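Local coordinates for protein malonate decarboxylase subunit alpha (Acinetobacter baumannii ATCC 17978, PDB 6MPR) that probably moves the acyl carrier protein from acetate to malonate, as the alpha, transferase subunit of malonate decarboxylase, at residues C295-L300 with V315-C320; V263-H268 with A360-I365; D60-E65 with P156-S161; D192-V197 with W218-V223; E435-G440 with A501-I506. All blocks are in the same frame, centred on the assembly; numbering follows the deposited sequence. Where two conformers were deposited one is given.

Overall arrangement
From the N terminus, contact 3 closes first. It brings 156-161 back beside 60-65 after some 90 residues. Contact 4 follows in series and closes a short loop. Both belong to one parallel sheet, where strands 158-163 and 194-199 are neighbours, and their centres are about 10 Å apart. A second, mixed sheet holds the next two. Contact 2 closes a long loop from 263-268 to 360-365, and contact 1 lies wholly within that loop. Strand 265-268 sits beside strand 297-299 and joins the two. Contact 5 comes last, in series, and ties two loops together about 26 Å from contact 2, centre to centre. No contacts cross.

Contact 1: C295-L300 with V315-C320; sequences CRNWTL and VESVHC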
# COMPACT_ATOMS: atom_id res chain seq x y z
N CYS A 295 -22.56 3.83 -1.71
CA CYS A 295 -22.12 2.47 -2.02
C CYS A 295 -21.95 2.23 -3.52
O CYS A 295 -22.38 1.20 -4.05
CB CYS A 295 -23.08 1.44 -1.42
SG CYS A 295 -23.33 1.57 0.37
N ARG A 296 -21.27 3.16 -4.18
CA ARG A 296 -21.07 3.08 -5.63
C ARG A 296 -19.84 2.27 -6.02
O ARG A 296 -19.90 1.46 -6.95
CB ARG A 296 -20.97 4.48 -6.22
CG ARG A 296 -22.26 5.26 -6.06
CD ARG A 296 -22.25 6.52 -6.91
NE ARG A 296 -21.32 7.50 -6.37
CZ ARG A 296 -20.23 7.93 -7.00
NH1 ARG A 296 -19.93 7.47 -8.21
NH2 ARG A 296 -19.44 8.83 -6.41
N ASN A 297 -18.73 2.44 -5.31
CA ASN A 297 -17.44 1.89 -5.72
C ASN A 297 -16.91 0.98 -4.63
O ASN A 297 -16.81 1.38 -3.47
CB ASN A 297 -16.47 3.02 -6.03
CG ASN A 297 -17.05 4.01 -7.00
OD1 ASN A 297 -17.31 3.68 -8.16
ND2 ASN A 297 -17.28 5.24 -6.53
N TRP A 298 -16.55 -0.25 -5.00
CA TRP A 298 -16.22 -1.26 -4.01
C TRP A 298 -14.83 -1.84 -4.22
O TRP A 298 -14.35 -1.99 -5.35
CB TRP A 298 -17.25 -2.40 -4.07
CG TRP A 298 -18.67 -2.00 -3.77
CD1 TRP A 298 -19.49 -1.19 -4.53
CD2 TRP A 298 -19.45 -2.42 -2.66
NE1 TRP A 298 -20.73 -1.08 -3.94
CE2 TRP A 298 -20.73 -1.84 -2.79
CE3 TRP A 298 -19.19 -3.23 -1.55
CZ2 TRP A 298 -21.75 -2.05 -1.86
CZ3 TRP A 298 -20.20 -3.44 -0.62
CH2 TRP A 298 -21.47 -2.85 -0.79
N THR A 299 -14.18 -2.18 -3.10
CA THR A 299 -13.06 -3.10 -3.08
C THR A 299 -13.59 -4.36 -2.39
O THR A 299 -13.86 -4.35 -1.18
CB THR A 299 -11.85 -2.53 -2.34
OG1 THR A 299 -12.24 -2.15 -1.01
CG2 THR A 299 -11.31 -1.31 -3.06
N LEU A 300 -13.77 -5.42 -3.17
CA LEU A 300 -14.53 -6.57 -2.70
C LEU A 300 -14.32 -7.74 -3.65
O LEU A 300 -14.15 -7.54 -4.85
CB LEU A 300 -16.04 -6.22 -2.64
CG LEU A 300 -16.90 -7.10 -1.74
CD1 LEU A 300 -16.79 -6.60 -0.29
CD2 LEU A 300 -18.33 -7.05 -2.21
N VAL A 315 -24.30 -0.74 -7.81
CA VAL A 315 -22.87 -1.01 -7.77
C VAL A 315 -22.26 -0.58 -9.10
O VAL A 315 -22.51 -1.21 -10.13
CB VAL A 315 -22.59 -2.49 -7.51
CG1 VAL A 315 -21.09 -2.75 -7.54
CG2 VAL A 315 -23.19 -2.94 -6.17
N GLU A 316 -21.43 0.47 -9.05
CA GLU A 316 -20.83 1.01 -10.26
C GLU A 316 -19.49 0.38 -10.61
O GLU A 316 -19.17 0.25 -11.80
CB GLU A 316 -20.68 2.53 -10.12
CG GLU A 316 -22.08 3.16 -10.18
CD GLU A 316 -22.11 4.64 -9.90
OE1 GLU A 316 -23.23 5.15 -9.64
OE2 GLU A 316 -21.05 5.30 -9.94
N SER A 317 -18.72 -0.05 -9.62
CA SER A 317 -17.41 -0.61 -9.87
C SER A 317 -17.04 -1.53 -8.72
O SER A 317 -17.36 -1.25 -7.56
CB SER A 317 -16.36 0.50 -10.03
OG SER A 317 -16.13 1.16 -8.80
N VAL A 318 -16.36 -2.62 -9.05
CA VAL A 318 -15.80 -3.52 -8.05
C VAL A 318 -14.40 -3.89 -8.51
O VAL A 318 -14.24 -4.40 -9.63
CB VAL A 318 -16.64 -4.80 -7.87
CG1 VAL A 318 -16.02 -5.70 -6.80
CG2 VAL A 318 -18.06 -4.47 -7.54
N HIS A 319 -13.41 -3.64 -7.66
CA HIS A 319 -12.07 -4.20 -7.80
C HIS A 319 -11.90 -5.33 -6.78
O HIS A 319 -12.33 -5.19 -5.64
CB HIS A 319 -10.99 -3.14 -7.59
CG HIS A 319 -9.64 -3.61 -8.00
ND1 HIS A 319 -8.73 -4.13 -7.11
CD2 HIS A 319 -9.07 -3.72 -9.23
CE1 HIS A 319 -7.65 -4.51 -7.76
NE2 HIS A 319 -7.83 -4.28 -9.05
N CYS A 320 -11.27 -6.43 -7.20
CA CYS A 320 -11.34 -7.69 -6.46
C CYS A 320 -9.97 -8.14 -5.96
O CYS A 320 -8.98 -8.04 -6.69
CB CYS A 320 -11.89 -8.83 -7.34
SG CYS A 320 -13.57 -8.58 -7.91
O HOH W 1 -18.60 5.26 -10.46
O HOH W 2 -14.07 -0.03 -7.45
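Arg296 reaches obliquely across Glu316 at the start of two parallel strands. Its CB lies 3.8 Å from Glu316 OE2. CG comes next, 3.7 Å from Glu316 OE1, and CD is closer, at 3.2 Å from the same oxygen. The chain bends at chi3 (-71°), which turns the guanidinium back toward the carboxylate. NH1 then makes a salt bridge to Glu316 OE2 at 3.0 Å. The carboxylate oxygen lies in the guanidinium plane, but the two planes are turned 52° apart. NE bonds to Gln264 OE1, just ahead of the neighbouring strand 265-268.

The backbone O of Arg296 accepts from both Glu316 N and Ser317 N. Beside it, Ser317 OG donates to Asn297 OD1 (2.9 Å), in the carbonyl plane and on a lone pair. A water donates to Ser317 OG and to Trp298 O and so links the strands again. Val315 crosses the indole of Trp298 at about a right angle, with CG1 3.7 Å from CD1. Val152 of the second subunit packs over Asn297, Thr299 and Ser317. Strand 297-299, helix 307-311 and strand 317-319 form a beta-alpha-beta unit, and 317-319 is the outermost strand at this end of the sheet within the chain.

Contact 2: V263-H268 with A360-I365; sequences VQSLNH and AVDLFI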
# COMPACT_ATOMS: atom_id res chain seq x y z
N VAL A 263 -21.40 7.75 2.39
CA VAL A 263 -20.35 6.79 2.03
C VAL A 263 -20.53 6.38 0.57
O VAL A 263 -21.55 5.79 0.21
CB VAL A 263 -20.38 5.58 2.96
CG1 VAL A 263 -19.37 4.51 2.52
CG2 VAL A 263 -20.14 6.02 4.41
N GLN A 264 -19.54 6.70 -0.26
CA GLN A 264 -19.54 6.36 -1.68
C GLN A 264 -18.78 5.09 -2.00
O GLN A 264 -19.08 4.43 -3.01
CB GLN A 264 -18.91 7.48 -2.52
CG GLN A 264 -19.48 8.85 -2.31
CD GLN A 264 -20.94 8.89 -2.64
OE1 GLN A 264 -21.33 8.63 -3.78
NE2 GLN A 264 -21.77 9.19 -1.64
N SER A 265 -17.76 4.76 -1.20
CA SER A 265 -16.85 3.66 -1.50
C SER A 265 -16.55 2.90 -0.22
O SER A 265 -16.48 3.50 0.86
CB SER A 265 -15.55 4.19 -2.12
OG SER A 265 -14.95 5.17 -1.30
N LEU A 266 -16.38 1.58 -0.34
CA LEU A 266 -16.28 0.80 0.89
C LEU A 266 -15.79 -0.61 0.60
O LEU A 266 -15.82 -1.09 -0.55
CB LEU A 266 -17.63 0.74 1.62
CG LEU A 266 -18.75 -0.12 1.03
CD1 LEU A 266 -19.92 -0.13 1.99
CD2 LEU A 266 -19.23 0.35 -0.37
N ASN A 267 -15.34 -1.26 1.66
CA ASN A 267 -15.13 -2.70 1.73
C ASN A 267 -16.01 -3.29 2.83
O ASN A 267 -16.21 -2.67 3.88
CB ASN A 267 -13.66 -3.01 2.00
CG ASN A 267 -13.41 -4.48 2.32
OD1 ASN A 267 -13.20 -4.85 3.48
ND2 ASN A 267 -13.40 -5.33 1.29
N HIS A 268 -16.56 -4.47 2.57
CA HIS A 268 -17.27 -5.27 3.55
C HIS A 268 -16.41 -6.46 3.94
O HIS A 268 -16.00 -7.23 3.06
CB HIS A 268 -18.58 -5.84 3.00
CG HIS A 268 -19.71 -4.88 2.95
ND1 HIS A 268 -20.95 -5.24 2.47
CD2 HIS A 268 -19.82 -3.59 3.35
CE1 HIS A 268 -21.77 -4.20 2.56
NE2 HIS A 268 -21.11 -3.19 3.10
N ALA A 360 -8.10 4.55 -0.68
CA ALA A 360 -9.04 5.08 -1.66
C ALA A 360 -10.51 4.92 -1.31
O ALA A 360 -11.35 5.53 -1.99
CB ALA A 360 -8.80 4.44 -3.04
N VAL A 361 -10.88 4.16 -0.28
CA VAL A 361 -12.30 3.98 0.03
C VAL A 361 -12.65 4.71 1.33
O VAL A 361 -11.82 4.93 2.21
CB VAL A 361 -12.74 2.50 0.10
CG1 VAL A 361 -12.39 1.76 -1.20
CG2 VAL A 361 -12.19 1.81 1.32
N ASP A 362 -13.94 5.06 1.43
CA ASP A 362 -14.44 5.81 2.58
C ASP A 362 -14.51 4.98 3.85
O ASP A 362 -14.44 5.53 4.95
CB ASP A 362 -15.86 6.33 2.31
CG ASP A 362 -15.92 7.46 1.32
OD1 ASP A 362 -14.90 8.15 1.10
OD2 ASP A 362 -17.03 7.69 0.79
N LEU A 363 -14.72 3.67 3.72
CA LEU A 363 -15.22 2.92 4.87
C LEU A 363 -14.78 1.46 4.80
O LEU A 363 -14.73 0.86 3.72
CB LEU A 363 -16.75 3.02 4.95
CG LEU A 363 -17.48 2.23 6.06
CD1 LEU A 363 -18.65 3.05 6.58
CD2 LEU A 363 -17.97 0.88 5.54
N PHE A 364 -14.46 0.91 5.97
CA PHE A 364 -14.41 -0.52 6.21
C PHE A 364 -15.44 -0.87 7.28
O PHE A 364 -15.65 -0.11 8.23
CB PHE A 364 -13.00 -0.97 6.68
CG PHE A 364 -12.97 -2.37 7.23
CD1 PHE A 364 -13.11 -3.46 6.39
CD2 PHE A 364 -12.79 -2.59 8.58
CE1 PHE A 364 -13.08 -4.74 6.88
CE2 PHE A 364 -12.78 -3.87 9.09
CZ PHE A 364 -12.91 -4.95 8.24
N ILE A 365 -16.08 -2.02 7.11
CA ILE A 365 -17.01 -2.55 8.12
C ILE A 365 -16.80 -4.05 8.20
O ILE A 365 -16.75 -4.74 7.18
CB ILE A 365 -18.48 -2.18 7.79
CG1 ILE A 365 -19.45 -2.75 8.83
CG2 ILE A 365 -18.84 -2.64 6.37
CD1 ILE A 365 -20.79 -1.99 8.83
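Ser265 and Asp362 hold each other at the entry to the strands. Asp362 N donates to Ser265 OG at 2.9 Å, and more weakly to Ser265 O. In return Asp362 OD2 takes Gln264 N at 2.9 Å, on its anti side. Ser265 N is buried with no partner in the model. Further on, the amide of Asn267 and the ring of Phe364 lie side by side, nearly coplanar (10°). Asn267 OD1 meets the ring edge, 3.2 Å from CD1. Ile365 CG2 comes within 3.3 Å of His268 CD2. Leu363 CD2 lies 3.9 Å from Leu266 CB.

These strands, 265-268 and 363-366, are parallel neighbours in the mixed sheet. Its first six strands run in the order 3-2-1-4-5-6, as in Rossmann-like folds.

A second shell fixes the polar ends. Thr405 bonds Asp362 OD1, and Thr299 O takes the Asn267 ND2. The His268 ring is gripped at both nitrogens, NE2 by Tyr258 and ND1 by Glu278. Tyr258 and Ile257 of helix 244-261 cover Leu363.

Contact 3: D60-E65 with P156-S161; sequences DKVVLE and PNVVLS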
# COMPACT_ATOMS: atom_id res chain seq x y z
N ASP A 60 16.49 -21.53 3.62
CA ASP A 60 15.88 -20.64 2.63
C ASP A 60 14.61 -20.01 3.17
O ASP A 60 13.82 -20.66 3.86
CB ASP A 60 15.52 -21.42 1.37
CG ASP A 60 16.61 -21.42 0.34
OD1 ASP A 60 17.63 -20.71 0.53
OD2 ASP A 60 16.44 -22.11 -0.69
N LYS A 61 14.40 -18.73 2.84
CA LYS A 61 13.07 -18.12 2.92
C LYS A 61 12.24 -18.60 1.73
O LYS A 61 12.58 -18.31 0.58
CB LYS A 61 13.17 -16.60 2.94
CG LYS A 61 13.91 -16.05 4.15
CD LYS A 61 13.99 -14.52 4.09
CE LYS A 61 14.84 -13.95 5.22
NZ LYS A 61 16.22 -14.51 5.23
N VAL A 62 11.14 -19.30 2.01
CA VAL A 62 10.33 -19.93 0.97
C VAL A 62 8.94 -19.34 1.09
O VAL A 62 8.26 -19.57 2.10
CB VAL A 62 10.28 -21.46 1.14
CG1 VAL A 62 9.38 -22.09 0.07
CG2 VAL A 62 11.72 -22.02 1.07
N VAL A 63 8.53 -18.58 0.09
CA VAL A 63 7.14 -18.15 -0.02
C VAL A 63 6.34 -19.30 -0.61
O VAL A 63 6.71 -19.85 -1.65
CB VAL A 63 7.04 -16.90 -0.92
CG1 VAL A 63 5.57 -16.58 -1.24
CG2 VAL A 63 7.72 -15.70 -0.24
N LEU A 64 5.24 -19.65 0.04
CA LEU A 64 4.39 -20.76 -0.39
C LEU A 64 2.96 -20.25 -0.42
O LEU A 64 2.47 -19.73 0.59
CB LEU A 64 4.51 -21.97 0.56
CG LEU A 64 3.53 -23.13 0.34
CD1 LEU A 64 3.71 -23.69 -1.05
CD2 LEU A 64 3.76 -24.23 1.38
N GLU A 65 2.31 -20.37 -1.57
CA GLU A 65 0.90 -19.98 -1.69
C GLU A 65 0.01 -21.14 -1.23
O GLU A 65 0.12 -22.25 -1.75
CB GLU A 65 0.58 -19.63 -3.14
CG GLU A 65 1.26 -18.36 -3.66
CD GLU A 65 0.88 -18.05 -5.10
OE1 GLU A 65 0.08 -18.81 -5.68
OE2 GLU A 65 1.40 -17.08 -5.66
N PRO A 156 12.75 -13.11 -0.55
CA PRO A 156 12.53 -14.55 -0.63
C PRO A 156 13.57 -15.23 -1.51
O PRO A 156 13.98 -14.71 -2.55
CB PRO A 156 11.12 -14.67 -1.24
CG PRO A 156 11.00 -13.44 -2.09
CD PRO A 156 11.76 -12.35 -1.34
N ASN A 157 14.01 -16.41 -1.07
CA ASN A 157 14.92 -17.24 -1.85
C ASN A 157 14.19 -18.14 -2.84
O ASN A 157 14.76 -18.47 -3.90
CB ASN A 157 15.75 -18.13 -0.93
CG ASN A 157 16.57 -17.34 0.05
OD1 ASN A 157 16.34 -17.39 1.26
ND2 ASN A 157 17.56 -16.61 -0.47
N VAL A 158 12.97 -18.54 -2.51
CA VAL A 158 12.16 -19.46 -3.31
C VAL A 158 10.72 -18.98 -3.22
O VAL A 158 10.25 -18.58 -2.15
CB VAL A 158 12.27 -20.91 -2.80
CG1 VAL A 158 11.38 -21.85 -3.64
CG2 VAL A 158 13.73 -21.38 -2.79
N VAL A 159 10.02 -19.01 -4.34
CA VAL A 159 8.58 -18.76 -4.36
C VAL A 159 7.89 -19.93 -5.04
O VAL A 159 8.25 -20.31 -6.16
CB VAL A 159 8.24 -17.43 -5.07
CG1 VAL A 159 6.74 -17.22 -5.09
CG2 VAL A 159 8.93 -16.25 -4.37
N LEU A 160 6.89 -20.50 -4.35
CA LEU A 160 6.10 -21.64 -4.82
C LEU A 160 4.67 -21.15 -5.03
O LEU A 160 3.96 -20.85 -4.06
CB LEU A 160 6.14 -22.78 -3.80
CG LEU A 160 7.52 -23.27 -3.37
CD1 LEU A 160 7.36 -24.36 -2.28
CD2 LEU A 160 8.27 -23.81 -4.59
N SER A 161 4.26 -21.04 -6.29
CA SER A 161 3.01 -20.37 -6.65
C SER A 161 2.19 -21.26 -7.57
O SER A 161 2.64 -22.32 -8.01
CB SER A 161 3.27 -19.02 -7.33
OG SER A 161 3.85 -18.09 -6.45
O HOH W 3 17.50 -17.32 3.93
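Val63 sits at the middle of a ladder of backbone bonds to Val158 and Leu160. Val63 N donates to Val158 O, and Val63 O accepts from Leu160 N, both at 2.8 Å. Glu65 N continues the ladder to Leu160 O. At the other end Lys61 O accepts two donors, Asn157 N and Val158 N.

Side chains add polar bonds at both ends. Asn157 OD1 takes Lys61 N at 2.8 Å, in its carbonyl plane and on a lone pair. CG of Asn157 stands beside its own backbone N (chi1 -59°), and this swings OD1 back to Lys61 N. A water also donates to Asn157 OD1. At the far end, in one of its two conformers, Ser161 OG donates to Glu65 OE2 (2.8 Å), from above the carboxylate plane. Ser181 also bonds that oxygen, while OE1 bonds Ala162 N.

Apolar contacts fill both faces. On one, Leu160 CD1 rests 3.8 Å from Val62 CG1, and Leu160 CB is 3.8 Å from Leu64 CD1. On the other, Val63 CG2 touches Pro156 CB at 3.7 Å, and Val63 CB lies 4.0 Å from Val159 CG2.

Helix 73-79 covers Leu64 and Leu160, and helix 181-189 covers Val63 and Val159. Strands 61-64 and 158-163 thus lie inside a parallel sheet with helices on both faces, a three-layer alpha/beta arrangement.

Contact 4: D192-V197 with W218-V223; sequences DGIVIV and WVDYVV
The carboxylate of Asp220 meets the backbone of Val195 through OD2. This oxygen uses its anti lone pair, away from OD1, to accept Val195 N at 2.9 Å. The N-H points fairly straight at it (160°). With chi1 at -60°, CG lies opposite the carbonyl carbon and the carboxylate faces the other strand. Ile194 CA also lies close to OD2, at 3.3 Å. Ile196 CG1 lies oblique to the Tyr221 ring; its nearest Tyr221 side-chain atom is CB, at 4.4 Å. The Tyr221 OH is bonded to Asn35. The indole of Trp218 leads away from the other strand and meets Phe190 edge-to-face.

The backbones complete the pairing. Val195 O accepts from both Asp220 N and Tyr221 N, while Val197 N donates to Tyr221 O and Val223 N to Val197 O. Together they make a parallel pair, strands 194-199 and 221-224. Apolar contact is lighter. Val197 and Val219 cross at about a right angle, Val197 CG2 4.1 Å from Val219 CG1. Trp218 O packs against Val195 CB (3.4 Å).

Asp220 OD1 forms salt bridges with Lys27 and with Arg342 of the second subunit. Arg342 also bonds Val219 O, and Lys27 also bonds Gly193 O. With two cations at one oxygen and a backbone N-H at the other, this buried carboxylate probably stays ionised. It links this sheet to helix 22-34 and to the second subunit.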
# COMPACT_ATOMS: atom_id res chain seq x y z
N ASP A 192 17.45 -12.95 -7.97
CA ASP A 192 17.99 -14.29 -8.16
C ASP A 192 17.44 -15.27 -7.13
O ASP A 192 18.15 -16.17 -6.67
CB ASP A 192 19.52 -14.26 -8.17
CG ASP A 192 20.05 -13.71 -9.48
OD1 ASP A 192 19.99 -14.43 -10.50
OD2 ASP A 192 20.48 -12.54 -9.50
N GLY A 193 16.17 -15.08 -6.74
CA GLY A 193 15.40 -16.14 -6.13
C GLY A 193 14.96 -17.14 -7.19
O GLY A 193 15.18 -16.95 -8.38
N ILE A 194 14.34 -18.22 -6.74
CA ILE A 194 13.88 -19.28 -7.65
C ILE A 194 12.36 -19.38 -7.57
O ILE A 194 11.79 -19.55 -6.48
CB ILE A 194 14.57 -20.62 -7.34
CG1 ILE A 194 16.09 -20.44 -7.52
CG2 ILE A 194 14.00 -21.72 -8.22
CD1 ILE A 194 16.88 -21.68 -7.29
N VAL A 195 11.70 -19.25 -8.73
CA VAL A 195 10.24 -19.17 -8.81
C VAL A 195 9.76 -20.43 -9.51
O VAL A 195 10.15 -20.70 -10.66
CB VAL A 195 9.80 -17.90 -9.56
CG1 VAL A 195 8.27 -17.84 -9.79
CG2 VAL A 195 10.26 -16.62 -8.79
N ILE A 196 8.93 -21.21 -8.83
CA ILE A 196 8.34 -22.43 -9.38
C ILE A 196 6.83 -22.26 -9.34
O ILE A 196 6.27 -21.98 -8.28
CB ILE A 196 8.75 -23.68 -8.59
CG1 ILE A 196 10.28 -23.81 -8.56
CG2 ILE A 196 8.09 -24.92 -9.18
CD1 ILE A 196 10.77 -24.64 -7.42
N VAL A 197 6.17 -22.46 -10.48
CA VAL A 197 4.73 -22.28 -10.60
C VAL A 197 4.10 -23.61 -11.01
O VAL A 197 4.39 -24.14 -12.09
CB VAL A 197 4.36 -21.17 -11.60
CG1 VAL A 197 2.86 -20.87 -11.55
CG2 VAL A 197 5.16 -19.89 -11.30
N TRP A 218 10.06 -13.91 -15.30
CA TRP A 218 9.96 -13.97 -13.84
C TRP A 218 9.96 -15.39 -13.30
O TRP A 218 10.08 -15.57 -12.08
CB TRP A 218 8.67 -13.29 -13.35
CG TRP A 218 8.54 -11.85 -13.70
CD1 TRP A 218 9.27 -11.15 -14.64
CD2 TRP A 218 7.62 -10.91 -13.14
NE1 TRP A 218 8.84 -9.84 -14.69
CE2 TRP A 218 7.83 -9.67 -13.77
CE3 TRP A 218 6.63 -11.01 -12.16
CZ2 TRP A 218 7.09 -8.54 -13.47
CZ3 TRP A 218 5.90 -9.87 -11.84
CH2 TRP A 218 6.14 -8.65 -12.50
N VAL A 219 9.84 -16.41 -14.16
CA VAL A 219 9.57 -17.78 -13.74
C VAL A 219 10.79 -18.64 -14.08
O VAL A 219 11.32 -18.57 -15.19
CB VAL A 219 8.31 -18.31 -14.45
CG1 VAL A 219 8.08 -19.79 -14.12
CG2 VAL A 219 7.08 -17.46 -14.07
N ASP A 220 11.22 -19.47 -13.13
CA ASP A 220 12.30 -20.40 -13.47
C ASP A 220 11.78 -21.76 -13.91
O ASP A 220 12.33 -22.35 -14.85
CB ASP A 220 13.25 -20.53 -12.29
CG ASP A 220 13.86 -19.20 -11.93
OD1 ASP A 220 14.64 -18.67 -12.77
OD2 ASP A 220 13.52 -18.67 -10.86
N TYR A 221 10.72 -22.28 -13.28
CA TYR A 221 10.19 -23.58 -13.66
C TYR A 221 8.68 -23.60 -13.52
O TYR A 221 8.11 -22.91 -12.67
CB TYR A 221 10.75 -24.71 -12.80
CG TYR A 221 12.24 -24.91 -12.94
CD1 TYR A 221 12.77 -25.66 -13.98
CD2 TYR A 221 13.10 -24.35 -12.02
CE1 TYR A 221 14.16 -25.84 -14.10
CE2 TYR A 221 14.46 -24.52 -12.12
CZ TYR A 221 14.99 -25.26 -13.16
OH TYR A 221 16.36 -25.42 -13.22
N VAL A 222 8.04 -24.44 -14.35
CA VAL A 222 6.63 -24.75 -14.20
C VAL A 222 6.49 -26.26 -14.06
O VAL A 222 7.36 -27.03 -14.48
CB VAL A 222 5.77 -24.23 -15.38
CG1 VAL A 222 5.91 -22.71 -15.53
CG2 VAL A 222 6.12 -24.95 -16.68
N VAL A 223 5.40 -26.68 -13.43
CA VAL A 223 5.07 -28.10 -13.29
C VAL A 223 3.56 -28.24 -13.40
O VAL A 223 2.83 -27.44 -12.82
CB VAL A 223 5.60 -28.68 -11.96
CG1 VAL A 223 4.92 -28.02 -10.74
CG2 VAL A 223 5.39 -30.19 -11.91

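Contact 5: E435-G440 with A501-I506; sequences ETFQEG and AGVTSI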
# COMPACT_ATOMS: atom_id res chain seq x y z
N GLU A 435 -22.55 -8.60 16.98
CA GLU A 435 -23.58 -8.85 17.97
C GLU A 435 -22.95 -8.93 19.36
O GLU A 435 -21.75 -9.19 19.51
CB GLU A 435 -24.37 -10.13 17.66
CG GLU A 435 -25.05 -10.14 16.30
CD GLU A 435 -25.54 -11.53 15.89
OE1 GLU A 435 -26.37 -12.10 16.63
OE2 GLU A 435 -25.08 -12.03 14.85
N THR A 436 -23.77 -8.69 20.38
CA THR A 436 -23.20 -8.60 21.73
C THR A 436 -22.74 -9.96 22.24
O THR A 436 -21.82 -10.02 23.07
CB THR A 436 -24.21 -7.95 22.69
OG1 THR A 436 -25.44 -8.70 22.72
CG2 THR A 436 -24.48 -6.52 22.23
N PHE A 437 -23.31 -11.05 21.75
CA PHE A 437 -22.82 -12.38 22.06
C PHE A 437 -22.53 -13.14 20.78
O PHE A 437 -23.23 -12.98 19.78
CB PHE A 437 -23.82 -13.17 22.92
CG PHE A 437 -23.85 -12.73 24.35
CD1 PHE A 437 -24.55 -11.58 24.71
CD2 PHE A 437 -23.18 -13.44 25.32
CE1 PHE A 437 -24.59 -11.17 26.02
CE2 PHE A 437 -23.20 -13.03 26.64
CZ PHE A 437 -23.90 -11.90 26.99
N GLN A 438 -21.48 -13.95 20.84
CA GLN A 438 -21.00 -14.70 19.69
C GLN A 438 -21.78 -16.00 19.53
O GLN A 438 -22.57 -16.40 20.39
CB GLN A 438 -19.51 -15.00 19.85
CG GLN A 438 -18.62 -13.80 19.59
CD GLN A 438 -18.82 -13.24 18.20
OE1 GLN A 438 -18.90 -13.99 17.23
NE2 GLN A 438 -18.91 -11.92 18.09
N GLU A 439 -21.55 -16.66 18.40
CA GLU A 439 -22.10 -17.99 18.19
C GLU A 439 -21.43 -18.93 19.18
O GLU A 439 -20.20 -19.04 19.23
CB GLU A 439 -21.87 -18.44 16.75
N GLY A 440 -22.24 -19.59 20.01
CA GLY A 440 -21.74 -20.36 21.13
C GLY A 440 -22.06 -19.73 22.47
O GLY A 440 -21.84 -20.37 23.50
N ALA A 501 -23.76 -2.47 24.43
CA ALA A 501 -23.15 -3.76 24.69
C ALA A 501 -24.11 -4.78 25.31
O ALA A 501 -23.67 -5.86 25.71
CB ALA A 501 -21.91 -3.59 25.57
N GLY A 502 -25.41 -4.48 25.39
CA GLY A 502 -26.37 -5.48 25.82
C GLY A 502 -26.14 -5.93 27.26
O GLY A 502 -25.85 -5.11 28.14
N VAL A 503 -26.29 -7.23 27.51
CA VAL A 503 -26.14 -7.76 28.86
C VAL A 503 -24.81 -8.48 29.05
O VAL A 503 -24.67 -9.29 29.96
CB VAL A 503 -27.33 -8.65 29.27
CG1 VAL A 503 -28.63 -7.86 29.26
CG2 VAL A 503 -27.44 -9.87 28.35
N THR A 504 -23.81 -8.19 28.20
CA THR A 504 -22.43 -8.53 28.54
C THR A 504 -22.02 -7.81 29.83
O THR A 504 -22.75 -6.96 30.34
CB THR A 504 -21.47 -8.13 27.42
OG1 THR A 504 -21.48 -6.70 27.28
CG2 THR A 504 -21.88 -8.76 26.10
N SER A 505 -20.83 -8.14 30.34
CA SER A 505 -20.39 -7.50 31.58
C SER A 505 -20.28 -5.99 31.40
O SER A 505 -20.71 -5.22 32.27
CB SER A 505 -19.06 -8.10 32.05
OG SER A 505 -18.02 -7.84 31.13
N ILE A 506 -19.76 -5.55 30.26
CA ILE A 506 -19.69 -4.12 29.96
C ILE A 506 -21.09 -3.52 29.82
O ILE A 506 -21.37 -2.45 30.37
CB ILE A 506 -18.82 -3.91 28.71
CG1 ILE A 506 -17.39 -4.39 28.99
CG2 ILE A 506 -18.83 -2.44 28.28
CD1 ILE A 506 -16.45 -4.34 27.79
O HOH W 4 -27.06 -8.87 25.05
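Ala501 opens the contact with its carbonyl group, which lies against the side chain of Thr436. Thr436 CG2 is 3.6 Å from Ala501 C. The Ala501 O accepts Thr504 OG1 at 2.8 Å. Ala501 to Thr504 form a type II' turn, closed weakly by Thr504 N to Ala501 O and backed by the OG1 bond.

Gly502 follows, at positive phi (64°), as the first inner residue of the turn. Its N lies 3.9 Å from Thr436 CG2. Val503 comes next. Its N donates to a water (3.1 Å), and that water donates in turn to Thr436 OG1 (2.8 Å). The same water lies at the edge of the Phe437 ring, in its plane. Val503 CG2 reaches Phe437 CE1 at 3.9 Å.

Thr504 makes the closest approach. Its CG2 is 3.3 Å from Thr436 O and 3.6 Å from Phe437 CE1, and it meets the ring obliquely. With OG1 set between its backbone N and carbonyl carbon (chi1 65°), CG2 is left to face the other loop. Thr504 is also the N-cap of the helix that follows, and OG1 takes Gly507 N. No direct hydrogen bond joins the two segments.

Glu478 bonds Thr436 OG1 from beyond the contact. The 435-440 loop runs between strand 429-433 and helix 450-458. The contact lies where this loop meets the turn between helices 490-499 and 505-508.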